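Local coordinates for protein serine acetyltransferase (Entamoeba histolytica, PDB 3Q1X) that probably transfers an acetyl group to the hydroxyl of L-serine, a step of cysteine biosynthesis, and binds L-serine, at residues M90-K95 with H140-C145; R101-D106 with P128-V133; V135-H140 with A170-H175; V202-M207 with R222-G227; S246-G251 with R258-N263. All blocks are in the same frame, centred on the assembly; numbering follows the deposited sequence.

Interaction 1. Residues M90-K95 with H140-C145; sequences MAILEK and HVLYEC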
# COMPACT_ATOMS: atom_id res chain seq x y z
N MET A 90 25.68 16.52 -6.94
CA MET A 90 25.86 17.89 -7.42
C MET A 90 24.74 18.26 -8.40
O MET A 90 24.23 19.37 -8.36
CB MET A 90 27.25 18.10 -8.03
CG MET A 90 28.39 18.13 -7.00
SD MET A 90 28.35 19.45 -5.77
CE MET A 90 29.20 20.76 -6.63
N ALA A 91 24.35 17.30 -9.25
CA ALA A 91 23.23 17.45 -10.18
C ALA A 91 21.88 17.62 -9.49
O ALA A 91 21.06 18.44 -9.91
CB ALA A 91 23.17 16.31 -11.13
N ILE A 92 21.63 16.84 -8.44
CA ILE A 92 20.43 17.05 -7.61
C ILE A 92 20.42 18.47 -7.03
O ILE A 92 19.45 19.22 -7.20
CB ILE A 92 20.32 16.02 -6.46
CG1 ILE A 92 20.08 14.61 -7.00
CG2 ILE A 92 19.17 16.37 -5.53
CD1 ILE A 92 20.42 13.50 -6.01
N LEU A 93 21.50 18.82 -6.33
CA LEU A 93 21.62 20.15 -5.74
C LEU A 93 21.33 21.26 -6.76
O LEU A 93 20.51 22.16 -6.49
CB LEU A 93 23.00 20.34 -5.08
CG LEU A 93 23.18 19.67 -3.71
CD1 LEU A 93 24.66 19.55 -3.37
CD2 LEU A 93 22.42 20.42 -2.61
N GLU A 94 21.97 21.16 -7.93
CA GLU A 94 21.73 22.09 -9.05
C GLU A 94 20.26 22.29 -9.38
O GLU A 94 19.82 23.43 -9.57
CB GLU A 94 22.46 21.59 -10.29
CG GLU A 94 22.47 22.58 -11.45
CD GLU A 94 22.99 21.98 -12.75
OE1 GLU A 94 23.61 20.89 -12.72
OE2 GLU A 94 22.77 22.60 -13.81
N LYS A 95 19.50 21.19 -9.42
CA LYS A 95 18.09 21.21 -9.81
C LYS A 95 17.10 21.56 -8.70
O LYS A 95 15.92 21.73 -8.97
CB LYS A 95 17.69 19.85 -10.42
CG LYS A 95 18.32 19.55 -11.77
CD LYS A 95 17.53 20.16 -12.92
CE LYS A 95 18.29 19.98 -14.22
NZ LYS A 95 19.47 20.89 -14.31
N HIS A 140 14.28 11.27 -10.25
CA HIS A 140 14.47 11.49 -11.68
C HIS A 140 15.80 12.16 -12.04
O HIS A 140 16.41 11.82 -13.06
CB HIS A 140 13.29 12.25 -12.29
CG HIS A 140 13.36 12.36 -13.78
ND1 HIS A 140 13.33 11.27 -14.62
CD2 HIS A 140 13.49 13.45 -14.59
CE1 HIS A 140 13.43 11.67 -15.87
NE2 HIS A 140 13.52 12.99 -15.88
N VAL A 141 16.27 13.09 -11.19
CA VAL A 141 17.58 13.73 -11.44
C VAL A 141 18.72 12.70 -11.36
O VAL A 141 19.65 12.73 -12.18
CB VAL A 141 17.84 14.95 -10.51
CG1 VAL A 141 19.17 15.61 -10.84
CG2 VAL A 141 16.73 15.97 -10.67
N LEU A 142 18.63 11.79 -10.40
CA LEU A 142 19.54 10.65 -10.32
C LEU A 142 19.50 9.81 -11.60
O LEU A 142 20.55 9.47 -12.15
CB LEU A 142 19.23 9.78 -9.10
CG LEU A 142 19.74 10.29 -7.76
CD1 LEU A 142 19.31 9.35 -6.66
CD2 LEU A 142 21.25 10.41 -7.78
N TYR A 143 18.30 9.50 -12.08
CA TYR A 143 18.15 8.72 -13.30
C TYR A 143 18.80 9.47 -14.46
O TYR A 143 19.54 8.88 -15.26
CB TYR A 143 16.68 8.40 -13.60
CG TYR A 143 16.51 7.40 -14.73
CD1 TYR A 143 16.44 6.03 -14.48
CD2 TYR A 143 16.46 7.83 -16.06
CE1 TYR A 143 16.31 5.11 -15.53
CE2 TYR A 143 16.34 6.93 -17.11
CZ TYR A 143 16.26 5.58 -16.84
OH TYR A 143 16.14 4.69 -17.89
N GLU A 144 18.54 10.77 -14.54
CA GLU A 144 19.13 11.60 -15.58
C GLU A 144 20.67 11.66 -15.54
O GLU A 144 21.30 11.96 -16.56
CB GLU A 144 18.51 13.00 -15.58
CG GLU A 144 17.09 13.02 -16.18
CD GLU A 144 16.43 14.40 -16.17
OE1 GLU A 144 16.68 15.20 -15.25
OE2 GLU A 144 15.63 14.66 -17.10
N CYS A 145 21.28 11.36 -14.39
CA CYS A 145 22.75 11.26 -14.30
C CYS A 145 23.28 9.90 -14.74
O CYS A 145 24.50 9.69 -14.82
CB CYS A 145 23.23 11.53 -12.88
SG CYS A 145 22.82 13.12 -12.26
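Two helices of the all-helical N-terminal half pack here through small and branched apolar residues: Ala91, Ile92 and Lys95 of helix 82-113 meet Val141 and Leu142 of helix 128-144 and the nearby Cys145. In serine acetyltransferases this helical part precedes the left-handed beta helix. The short axes approach to 9.1 Å and run at 130° to each other, partly antiparallel in sense. Val141 is at the centre of the contact. Its CG1 stands anti to the backbone N (chi1 -178°), which sets it against the backbone of the other helix, 3.5 Å from Ala91 O. The same methyl also lies near Ile92 CG1. The other methyl, Val141 CG2, faces the first carbons of Lys95, with CB at 4.0 Å. The Lys95 chain then bends and carries its ammonium away from the contact, to a long salt bridge with Glu94. Ile92 does not aim straight at the partner helix. Its chain end swings across, and CD1 reaches the branch of Leu142, 3.7 Å from CD2. Val76 of helix 59-79 and Met154 of helix 150-162 also touch Leu142, while Ile72 of helix 59-79 touches Ile92. This side of the contact is therefore buried under further helices. The side of Lys95 and Cys145 is partly exposed. The segments are held together by van der Waals packing, with 264 Å² of surface buried. The sulfur of Cys145 lies against the small side chain of Ala91, with SG 3.4 Å from CB.

Interaction 2. Residues R101-D106 with P128-V133; sequences RTLKTD and PGFQAV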
# COMPACT_ATOMS: atom_id res chain seq x y z
N ARG A 101 10.10 25.13 -7.62
CA ARG A 101 9.13 25.83 -8.47
C ARG A 101 8.10 24.86 -9.06
O ARG A 101 6.89 25.13 -9.03
CB ARG A 101 9.85 26.63 -9.56
CG ARG A 101 10.65 27.80 -9.00
CD ARG A 101 11.31 28.67 -10.08
NE ARG A 101 12.50 28.06 -10.68
CZ ARG A 101 13.76 28.32 -10.34
NH1 ARG A 101 14.05 29.20 -9.38
NH2 ARG A 101 14.75 27.70 -10.96
N THR A 102 8.56 23.72 -9.55
CA THR A 102 7.66 22.74 -10.14
C THR A 102 6.70 22.17 -9.09
O THR A 102 5.51 21.97 -9.37
CB THR A 102 8.41 21.59 -10.82
OG1 THR A 102 9.31 22.13 -11.79
CG2 THR A 102 7.44 20.65 -11.51
N LEU A 103 7.22 21.90 -7.90
CA LEU A 103 6.40 21.33 -6.83
C LEU A 103 5.28 22.29 -6.42
O LEU A 103 4.18 21.85 -6.06
CB LEU A 103 7.26 20.93 -5.62
CG LEU A 103 8.06 19.63 -5.76
CD1 LEU A 103 8.95 19.46 -4.55
CD2 LEU A 103 7.15 18.41 -5.93
N LYS A 104 5.55 23.59 -6.49
CA LYS A 104 4.51 24.58 -6.25
C LYS A 104 3.37 24.42 -7.25
O LYS A 104 2.20 24.46 -6.86
CB LYS A 104 5.07 26.01 -6.28
CG LYS A 104 5.82 26.37 -5.01
CD LYS A 104 6.42 27.77 -5.11
CE LYS A 104 5.37 28.84 -4.91
NZ LYS A 104 5.90 30.21 -5.22
N THR A 105 3.71 24.26 -8.53
CA THR A 105 2.70 24.07 -9.58
C THR A 105 1.90 22.77 -9.38
O THR A 105 0.68 22.74 -9.59
CB THR A 105 3.27 24.10 -11.02
OG1 THR A 105 4.02 22.91 -11.29
CG2 THR A 105 4.15 25.34 -11.26
N ASP A 106 2.59 21.70 -8.97
CA ASP A 106 1.90 20.44 -8.62
C ASP A 106 0.86 20.65 -7.52
O ASP A 106 -0.24 20.07 -7.56
CB ASP A 106 2.91 19.37 -8.21
CG ASP A 106 3.96 19.09 -9.27
OD1 ASP A 106 3.64 19.14 -10.48
OD2 ASP A 106 5.12 18.84 -8.91
N PRO A 128 -1.01 11.74 -0.64
CA PRO A 128 -0.01 10.74 -1.03
C PRO A 128 0.57 10.96 -2.44
O PRO A 128 1.77 10.73 -2.66
CB PRO A 128 -0.77 9.40 -0.94
CG PRO A 128 -2.21 9.78 -1.10
CD PRO A 128 -2.36 11.15 -0.51
N GLY A 129 -0.28 11.37 -3.39
CA GLY A 129 0.20 11.77 -4.72
C GLY A 129 1.30 12.82 -4.62
O GLY A 129 2.27 12.77 -5.37
N PHE A 130 1.15 13.76 -3.68
CA PHE A 130 2.14 14.83 -3.52
C PHE A 130 3.44 14.35 -2.85
O PHE A 130 4.52 14.74 -3.26
CB PHE A 130 1.56 16.06 -2.83
CG PHE A 130 2.49 17.23 -2.86
CD1 PHE A 130 2.79 17.87 -4.06
CD2 PHE A 130 3.11 17.67 -1.69
CE1 PHE A 130 3.68 18.93 -4.10
CE2 PHE A 130 3.99 18.75 -1.72
CZ PHE A 130 4.29 19.38 -2.92
N GLN A 131 3.32 13.48 -1.85
CA GLN A 131 4.50 12.89 -1.22
C GLN A 131 5.34 12.14 -2.25
O GLN A 131 6.56 12.25 -2.29
CB GLN A 131 4.11 11.95 -0.07
CG GLN A 131 3.09 12.54 0.91
CD GLN A 131 3.49 13.90 1.44
OE1 GLN A 131 4.62 14.08 1.92
NE2 GLN A 131 2.59 14.88 1.36
N ALA A 132 4.65 11.40 -3.12
CA ALA A 132 5.28 10.62 -4.17
C ALA A 132 6.03 11.53 -5.15
O ALA A 132 7.18 11.27 -5.49
CB ALA A 132 4.23 9.82 -4.91
N VAL A 133 5.36 12.59 -5.60
CA VAL A 133 5.95 13.48 -6.59
C VAL A 133 7.18 14.23 -6.07
O VAL A 133 8.12 14.44 -6.83
CB VAL A 133 4.91 14.45 -7.26
CG1 VAL A 133 3.86 13.65 -8.03
CG2 VAL A 133 4.27 15.36 -6.27
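Leu103 and Phe130 make the tight part of this buried contact between helices 82-113 and 128-144. The segments are nearly antiparallel, at 165°, but their axes stay 10.9 Å apart, so the Phe130 ring and the end of Leu103 do most of the bridging. Phe130 CG is anti to the backbone N (chi1 -171°), which sends the ring across, edge first. Its CE1 lies 3.6 Å from Leu103 O and 4.0 Å from Leu103 CD2. Asp106 CB meets the same ring edge at 4.2 Å from CE1. The Val133 side is looser. Its CG2 is 4.2 Å from Leu103 CD2 and 4.5 Å from Asp106 OD2, which is little more than grazing. Farther round helix 82-113, Lys104 points away from the contact and forms salt bridges with Asp19 and Glu20. Phe45 of helix 36-45 also packs on Leu103.

Asp106 is a buried acid with partners beyond the two segments. Its OD1 accepts from the backbone N of Phe176, and OD2 pairs with Arg137. Between the two segments the contact is apolar; one turn on, the Asp106-Arg137 salt bridge ties the same two helices. That pairing probably favours the ionised form of Asp106.

Interaction 3. Residues V135-H140 with A170-H175; sequences VYRIAH and ASIKGH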
# COMPACT_ATOMS: atom_id res chain seq x y z
N VAL A 135 9.42 13.05 -3.96
CA VAL A 135 10.53 12.12 -4.03
C VAL A 135 10.84 11.80 -5.50
O VAL A 135 12.00 11.81 -5.89
CB VAL A 135 10.27 10.87 -3.18
CG1 VAL A 135 11.41 9.89 -3.29
CG2 VAL A 135 10.03 11.26 -1.70
N TYR A 136 9.80 11.59 -6.31
CA TYR A 136 10.02 11.34 -7.74
C TYR A 136 10.89 12.40 -8.43
O TYR A 136 11.76 12.08 -9.24
CB TYR A 136 8.70 11.20 -8.52
CG TYR A 136 8.91 11.55 -9.99
CD1 TYR A 136 9.50 10.63 -10.86
CD2 TYR A 136 8.61 12.82 -10.47
CE1 TYR A 136 9.75 10.97 -12.20
CE2 TYR A 136 8.86 13.17 -11.80
CZ TYR A 136 9.43 12.25 -12.65
OH TYR A 136 9.68 12.60 -13.96
N ARG A 137 10.64 13.67 -8.11
CA ARG A 137 11.33 14.73 -8.84
C ARG A 137 12.83 14.71 -8.56
O ARG A 137 13.65 15.05 -9.43
CB ARG A 137 10.68 16.09 -8.58
CG ARG A 137 9.27 16.16 -9.21
CD ARG A 137 8.85 17.57 -9.59
NE ARG A 137 7.46 17.61 -10.06
CZ ARG A 137 7.07 17.29 -11.29
NH1 ARG A 137 7.97 16.92 -12.21
NH2 ARG A 137 5.79 17.35 -11.61
N ILE A 138 13.19 14.27 -7.36
CA ILE A 138 14.60 14.10 -7.02
C ILE A 138 15.16 12.80 -7.61
O ILE A 138 16.22 12.82 -8.24
CB ILE A 138 14.86 14.24 -5.50
CG1 ILE A 138 14.89 15.74 -5.11
CG2 ILE A 138 16.16 13.56 -5.09
CD1 ILE A 138 13.54 16.43 -5.06
N ALA A 139 14.44 11.68 -7.44
CA ALA A 139 14.83 10.40 -8.03
C ALA A 139 15.10 10.49 -9.54
O ALA A 139 16.03 9.85 -10.07
CB ALA A 139 13.79 9.33 -7.73
N HIS A 140 14.28 11.27 -10.25
CA HIS A 140 14.47 11.49 -11.68
C HIS A 140 15.80 12.16 -12.04
O HIS A 140 16.41 11.82 -13.06
CB HIS A 140 13.29 12.25 -12.29
CG HIS A 140 13.36 12.36 -13.78
ND1 HIS A 140 13.33 11.27 -14.62
CD2 HIS A 140 13.49 13.45 -14.59
CE1 HIS A 140 13.43 11.67 -15.87
NE2 HIS A 140 13.52 12.99 -15.88
N ALA A 170 10.71 7.86 -15.57
CA ALA A 170 9.58 8.60 -16.13
C ALA A 170 9.90 10.09 -16.17
O ALA A 170 10.56 10.62 -15.27
CB ALA A 170 8.32 8.34 -15.32
N SER A 171 9.44 10.75 -17.22
CA SER A 171 9.59 12.20 -17.37
C SER A 171 8.22 12.84 -17.19
O SER A 171 7.30 12.55 -17.94
CB SER A 171 10.18 12.55 -18.73
OG SER A 171 11.30 11.73 -19.02
N ILE A 172 8.10 13.71 -16.19
CA ILE A 172 6.81 14.32 -15.87
C ILE A 172 6.91 15.83 -15.72
O ILE A 172 7.69 16.34 -14.89
CB ILE A 172 6.16 13.69 -14.59
CG1 ILE A 172 6.21 12.16 -14.63
CG2 ILE A 172 4.73 14.17 -14.42
CD1 ILE A 172 5.76 11.48 -13.34
N LYS A 173 6.13 16.56 -16.52
CA LYS A 173 6.10 18.02 -16.43
C LYS A 173 5.30 18.50 -15.22
O LYS A 173 4.83 17.68 -14.43
CB LYS A 173 5.58 18.62 -17.74
CG LYS A 173 6.53 18.36 -18.92
CD LYS A 173 6.22 19.26 -20.11
CE LYS A 173 7.26 19.09 -21.20
NZ LYS A 173 6.64 19.03 -22.56
N GLY A 174 5.17 19.82 -15.08
CA GLY A 174 4.54 20.42 -13.90
C GLY A 174 3.03 20.39 -13.88
O GLY A 174 2.39 19.84 -14.77
N HIS A 175 2.45 21.03 -12.86
CA HIS A 175 1.02 20.98 -12.59
C HIS A 175 0.49 19.55 -12.63
O HIS A 175 -0.56 19.28 -13.22
CB HIS A 175 0.24 21.88 -13.57
CG HIS A 175 0.61 23.33 -13.49
ND1 HIS A 175 -0.07 24.23 -12.70
CD2 HIS A 175 1.58 24.04 -14.12
CE1 HIS A 175 0.47 25.43 -12.84
NE2 HIS A 175 1.47 25.34 -13.69
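Segment 135-140 of helix 128-144 lies beside the short strand 171-172, with Arg137 nearest Ile172 and His140 nearest Ala170 along the backbones. Side chains from the helix cross this gap to the backbone of strand 171-172 and its flanks. Tyr136 OH donates to Ala170 O at 2.5 Å, from above the carbonyl plane. The same hydroxyl accepts a weak bond from Ile172 N at 2.9 Å. It is thus held between two backbone groups. Ile172 also covers one face of the phenol ring in a CH-pi contact, with CD1 4.0 Å from the ring centroid.

Arg137 reaches the carbonyls of Ile172 and Lys173 through an extended chain. NH1 gives a fairly straight bond of 2.8 Å to Ile172 O (162°), which lies in the guanidinium plane. NH2 donates to Lys173 O at 3.0 Å, somewhat tilted from that plane. NE is held by Asp106 of helix 82-113, so all three guanidinium nitrogens have partners. His140 lays a ring face over Ala170 O, but its ND1 bonds to Pro168 O instead.

Helix 128-144 is thus docked on the first coil of the beta helix. Met155 of helix 150-162 packs on Tyr136, and strand 171-172 pairs onward with strand 191-192.

Interaction 4. Residues V202-M207 with R222-G227; sequences VTLGAM and RHPTVG. With SER (serine), chain B.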
# COMPACT_ATOMS: atom_id res chain seq x y z
N VAL A 202 -4.49 3.66 -12.27
CA VAL A 202 -4.12 4.00 -13.65
C VAL A 202 -2.73 3.47 -13.97
O VAL A 202 -1.78 3.72 -13.22
CB VAL A 202 -4.17 5.51 -13.90
CG1 VAL A 202 -3.34 5.91 -15.13
CG2 VAL A 202 -5.61 5.95 -14.04
N THR A 203 -2.62 2.76 -15.08
CA THR A 203 -1.32 2.36 -15.60
C THR A 203 -0.94 3.16 -16.84
O THR A 203 -1.71 3.24 -17.81
CB THR A 203 -1.24 0.85 -15.90
OG1 THR A 203 -1.41 0.11 -14.68
CG2 THR A 203 0.11 0.49 -16.53
N LEU A 204 0.24 3.77 -16.78
CA LEU A 204 0.91 4.33 -17.95
C LEU A 204 2.16 3.50 -18.11
O LEU A 204 3.22 3.84 -17.59
CB LEU A 204 1.28 5.80 -17.74
CG LEU A 204 0.13 6.81 -17.84
CD1 LEU A 204 0.61 8.19 -17.43
CD2 LEU A 204 -0.45 6.85 -19.25
N GLY A 205 2.03 2.37 -18.81
CA GLY A 205 3.06 1.35 -18.76
C GLY A 205 3.08 0.39 -19.92
O GLY A 205 2.82 0.76 -21.06
N ALA A 206 3.43 -0.86 -19.61
CA ALA A 206 3.58 -1.90 -20.61
C ALA A 206 3.30 -3.27 -20.00
O ALA A 206 3.41 -3.45 -18.78
CB ALA A 206 4.99 -1.86 -21.20
N MET A 207 2.93 -4.22 -20.86
CA MET A 207 2.81 -5.63 -20.49
C MET A 207 3.70 -6.45 -21.38
O MET A 207 3.86 -6.14 -22.56
CB MET A 207 1.39 -6.12 -20.71
CG MET A 207 0.36 -5.57 -19.80
SD MET A 207 -1.15 -6.47 -20.09
CE MET A 207 -1.50 -6.15 -21.82
N ARG A 222 9.01 2.16 -24.52
CA ARG A 222 8.01 1.08 -24.51
C ARG A 222 6.77 1.43 -23.67
O ARG A 222 5.87 0.60 -23.52
CB ARG A 222 8.64 -0.22 -24.00
CG ARG A 222 9.09 -0.15 -22.54
CD ARG A 222 10.18 -1.16 -22.24
NE ARG A 222 10.50 -1.18 -20.81
CZ ARG A 222 11.45 -0.45 -20.24
NH1 ARG A 222 12.18 0.41 -20.95
NH2 ARG A 222 11.65 -0.56 -18.93
N HIS A 223 6.76 2.65 -23.13
CA HIS A 223 5.66 3.14 -22.31
C HIS A 223 5.05 4.38 -22.99
O HIS A 223 5.69 4.99 -23.85
CB HIS A 223 6.15 3.47 -20.89
CG HIS A 223 6.89 2.35 -20.21
ND1 HIS A 223 6.28 1.17 -19.85
CD2 HIS A 223 8.17 2.26 -19.79
CE1 HIS A 223 7.17 0.38 -19.26
NE2 HIS A 223 8.32 1.02 -19.22
N PRO A 224 3.81 4.75 -22.62
CA PRO A 224 3.12 5.83 -23.33
C PRO A 224 3.77 7.21 -23.25
O PRO A 224 4.50 7.51 -22.31
CB PRO A 224 1.74 5.88 -22.66
CG PRO A 224 1.55 4.52 -22.08
CD PRO A 224 2.92 4.11 -21.63
N THR A 225 3.48 8.03 -24.25
CA THR A 225 3.76 9.46 -24.20
C THR A 225 2.40 10.15 -24.13
O THR A 225 1.49 9.84 -24.91
CB THR A 225 4.56 9.93 -25.43
OG1 THR A 225 5.83 9.29 -25.45
CG2 THR A 225 4.74 11.45 -25.42
N VAL A 226 2.28 11.06 -23.18
CA VAL A 226 1.03 11.74 -22.90
C VAL A 226 1.26 13.25 -23.01
O VAL A 226 2.26 13.76 -22.50
CB VAL A 226 0.49 11.34 -21.49
CG1 VAL A 226 -0.71 12.14 -21.11
CG2 VAL A 226 0.16 9.85 -21.43
N GLY A 227 0.35 13.94 -23.69
CA GLY A 227 0.45 15.39 -23.90
C GLY A 227 0.02 16.21 -22.70
O GLY A 227 0.12 15.74 -21.55
N SER B . 8.29 -3.38 -15.70
CA SER B . 7.86 -3.50 -17.13
C SER B . 8.67 -2.57 -18.02
O SER B . 9.49 -1.79 -17.54
CB SER B . 6.36 -3.19 -17.26
OG SER B . 6.09 -1.83 -16.94
OXT SER B . 8.51 -2.58 -19.23
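Apolar packing joins Leu204 of strand 203-205 to Pro224 and Val226 inside a coil of the left-handed beta helix. Leu204 CD2 is the contact point, 3.8 Å from Val226 CG2, the two side chains crossing at about a right angle. The same CD2 lies 4.2 Å from Pro224 CB.

Backbone contacts come next. Pro224 CD sits 3.4 Å from Gly205 O. The His223 ring turns an edge to the chain, with ND1 3.3 Å from Gly205 C. Ala206 N also lies at that edge, and Ala206 CB is close to ND1.

Polar bonds go to the bound serine, where Arg222 grips the carboxylate with two donors. Its NE bonds to OXT at 2.9 Å (161°) and NH2 to O at 2.8 Å (154°). CG lies between the backbone N and carbonyl carbon (chi1 65°), and from there the chain runs extended to NE. Its guanidinium has His223 NE2 over one face. His223 CE1 is 3.2 Å from serine OXT. Glu188 forms a salt bridge with Arg222 NH2. Asp114 and Asp179 of the third subunit also bond to the ligand, so the pocket lies between two chains.

The apolar half thus belongs to the coil interior. The polar end suits a carboxylate, which the positive charge of Arg222 probably helps to hold.

Interaction 5. Residues S246-G251 with R258-N263; sequences SHVRIG and RDVDSN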
# COMPACT_ATOMS: atom_id res chain seq x y z
N SER A 246 -2.88 15.96 -26.52
CA SER A 246 -3.27 16.92 -25.49
C SER A 246 -4.79 16.99 -25.38
O SER A 246 -5.51 16.54 -26.27
CB SER A 246 -2.67 18.30 -25.77
OG SER A 246 -1.27 18.30 -25.56
N HIS A 247 -5.27 17.54 -24.26
CA HIS A 247 -6.70 17.73 -24.02
C HIS A 247 -7.50 16.45 -24.29
O HIS A 247 -8.52 16.46 -24.99
CB HIS A 247 -7.24 18.93 -24.83
CG HIS A 247 -6.59 20.24 -24.49
ND1 HIS A 247 -5.52 20.74 -25.19
CD2 HIS A 247 -6.86 21.14 -23.51
CE1 HIS A 247 -5.15 21.90 -24.66
NE2 HIS A 247 -5.95 22.16 -23.64
N VAL A 248 -7.01 15.34 -23.73
CA VAL A 248 -7.66 14.04 -23.84
C VAL A 248 -8.28 13.66 -22.49
O VAL A 248 -7.65 13.83 -21.44
CB VAL A 248 -6.67 12.95 -24.31
CG1 VAL A 248 -7.26 11.56 -24.19
CG2 VAL A 248 -6.24 13.21 -25.76
N ARG A 249 -9.52 13.18 -22.53
CA ARG A 249 -10.20 12.65 -21.35
C ARG A 249 -10.33 11.14 -21.52
O ARG A 249 -10.85 10.66 -22.53
CB ARG A 249 -11.58 13.30 -21.19
CG ARG A 249 -11.55 14.79 -20.89
CD ARG A 249 -12.81 15.52 -21.41
NE ARG A 249 -12.95 16.86 -20.85
CZ ARG A 249 -14.03 17.32 -20.21
NH1 ARG A 249 -15.10 16.54 -20.05
NH2 ARG A 249 -14.04 18.56 -19.74
N ILE A 250 -9.84 10.38 -20.54
CA ILE A 250 -9.93 8.92 -20.58
C ILE A 250 -10.86 8.41 -19.48
O ILE A 250 -10.66 8.71 -18.30
CB ILE A 250 -8.54 8.25 -20.48
CG1 ILE A 250 -7.67 8.68 -21.66
CG2 ILE A 250 -8.68 6.73 -20.43
CD1 ILE A 250 -6.18 8.64 -21.38
N GLY A 251 -11.87 7.63 -19.89
CA GLY A 251 -12.89 7.12 -18.97
C GLY A 251 -12.45 5.96 -18.10
O GLY A 251 -11.38 5.37 -18.32
N ARG A 258 -3.55 1.82 -28.38
CA ARG A 258 -3.15 2.53 -29.59
C ARG A 258 -3.20 4.03 -29.35
O ARG A 258 -3.78 4.50 -28.36
CB ARG A 258 -4.06 2.12 -30.76
CG ARG A 258 -3.60 2.55 -32.18
CD ARG A 258 -2.21 2.02 -32.55
NE ARG A 258 -1.17 3.05 -32.46
CZ ARG A 258 0.14 2.81 -32.44
NH1 ARG A 258 0.60 1.56 -32.50
NH2 ARG A 258 1.00 3.82 -32.36
N ASP A 259 -2.57 4.79 -30.25
CA ASP A 259 -2.61 6.25 -30.23
C ASP A 259 -4.02 6.79 -30.03
O ASP A 259 -4.99 6.25 -30.56
CB ASP A 259 -2.02 6.82 -31.53
CG ASP A 259 -0.51 6.65 -31.62
OD1 ASP A 259 0.11 6.04 -30.72
OD2 ASP A 259 0.07 7.13 -32.62
N VAL A 260 -4.11 7.85 -29.24
CA VAL A 260 -5.35 8.59 -29.05
C VAL A 260 -5.06 10.04 -29.38
O VAL A 260 -4.20 10.67 -28.76
CB VAL A 260 -5.89 8.46 -27.61
CG1 VAL A 260 -7.15 9.30 -27.43
CG2 VAL A 260 -6.17 7.00 -27.27
N ASP A 261 -5.77 10.56 -30.38
CA ASP A 261 -5.52 11.91 -30.88
C ASP A 261 -6.01 12.99 -29.91
O ASP A 261 -6.90 12.75 -29.09
CB ASP A 261 -6.13 12.10 -32.27
CG ASP A 261 -5.49 11.21 -33.32
OD1 ASP A 261 -4.36 10.71 -33.09
OD2 ASP A 261 -6.11 11.01 -34.38
N SER A 262 -5.41 14.18 -30.03
CA SER A 262 -5.75 15.34 -29.22
C SER A 262 -7.24 15.70 -29.25
O SER A 262 -7.94 15.36 -30.21
CB SER A 262 -4.91 16.55 -29.65
OG SER A 262 -3.57 16.43 -29.22
N ASN A 263 -7.69 16.39 -28.20
CA ASN A 263 -9.06 16.91 -28.09
C ASN A 263 -10.14 15.84 -28.27
O ASN A 263 -10.97 15.92 -29.18
CB ASN A 263 -9.28 18.12 -29.00
CG ASN A 263 -8.22 19.20 -28.81
OD1 ASN A 263 -8.36 20.09 -27.97
ND2 ASN A 263 -7.14 19.11 -29.59
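Ser246 and the Ser262-Asn263 pair are tied by two hydrogen bonds. Asn263 N donates to Ser246 O at 2.9 Å, nearly straight (163°) and in the carbonyl plane. Ser246 N donates to Ser262 OG at 2.8 Å, with a more bent angle of 133°. Ser262 OG lies beside its own backbone N, which turns it toward Ser246. The hydroxyl of Ser246 has another partner, Asp228 N.

Two CA-H...O contacts accompany the pairing: Ser262 CA to Ser246 O and Asn263 CA to His247 O, both 3.2 Å. His247 and Asn263 then lie side by side and point the same way, with ring and amide planes only 12° apart. Asn263 OD1 comes 3.5 Å from His247 CB. The imidazole also meets the ring of Tyr229, nearly parallel to it.

Packing lies on the inner side. Val248 CG2 sits 3.4 Å from Asp261 O, and Val248 CG1 meets Val260 CG1 at 4.0 Å. Val248 is buried, whereas His247, Asp261 and Asn263 are exposed. His247 and Asn263 both have positive phi and psi, in the left-handed region. Equivalent turns stacked in this way, each leading into a strand of the same parallel sheet, are a feature of the left-handed beta helix of hexapeptide-repeat transferases.

In the fold
Interactions 1 and 2 join the same two helices, 82-113 and 128-144, at points about 17 Å apart between centres. Both are apolar between their segments, but interaction 2 is fully buried and interaction 1 partly so. Interaction 3 uses helix 128-144 again and shares His140 with interaction 1. It is buried but largely polar: helix side chains bond to backbone carbonyls. The Asp106-Arg137 salt bridge links interactions 2 and 3. Interactions 4 and 5 belong to the beta helix and touch at Gly227 and Ser246. Interaction 4 is buried and holds the ligand site. Interaction 5 lies at the surface and relies on turn hydrogen bonds.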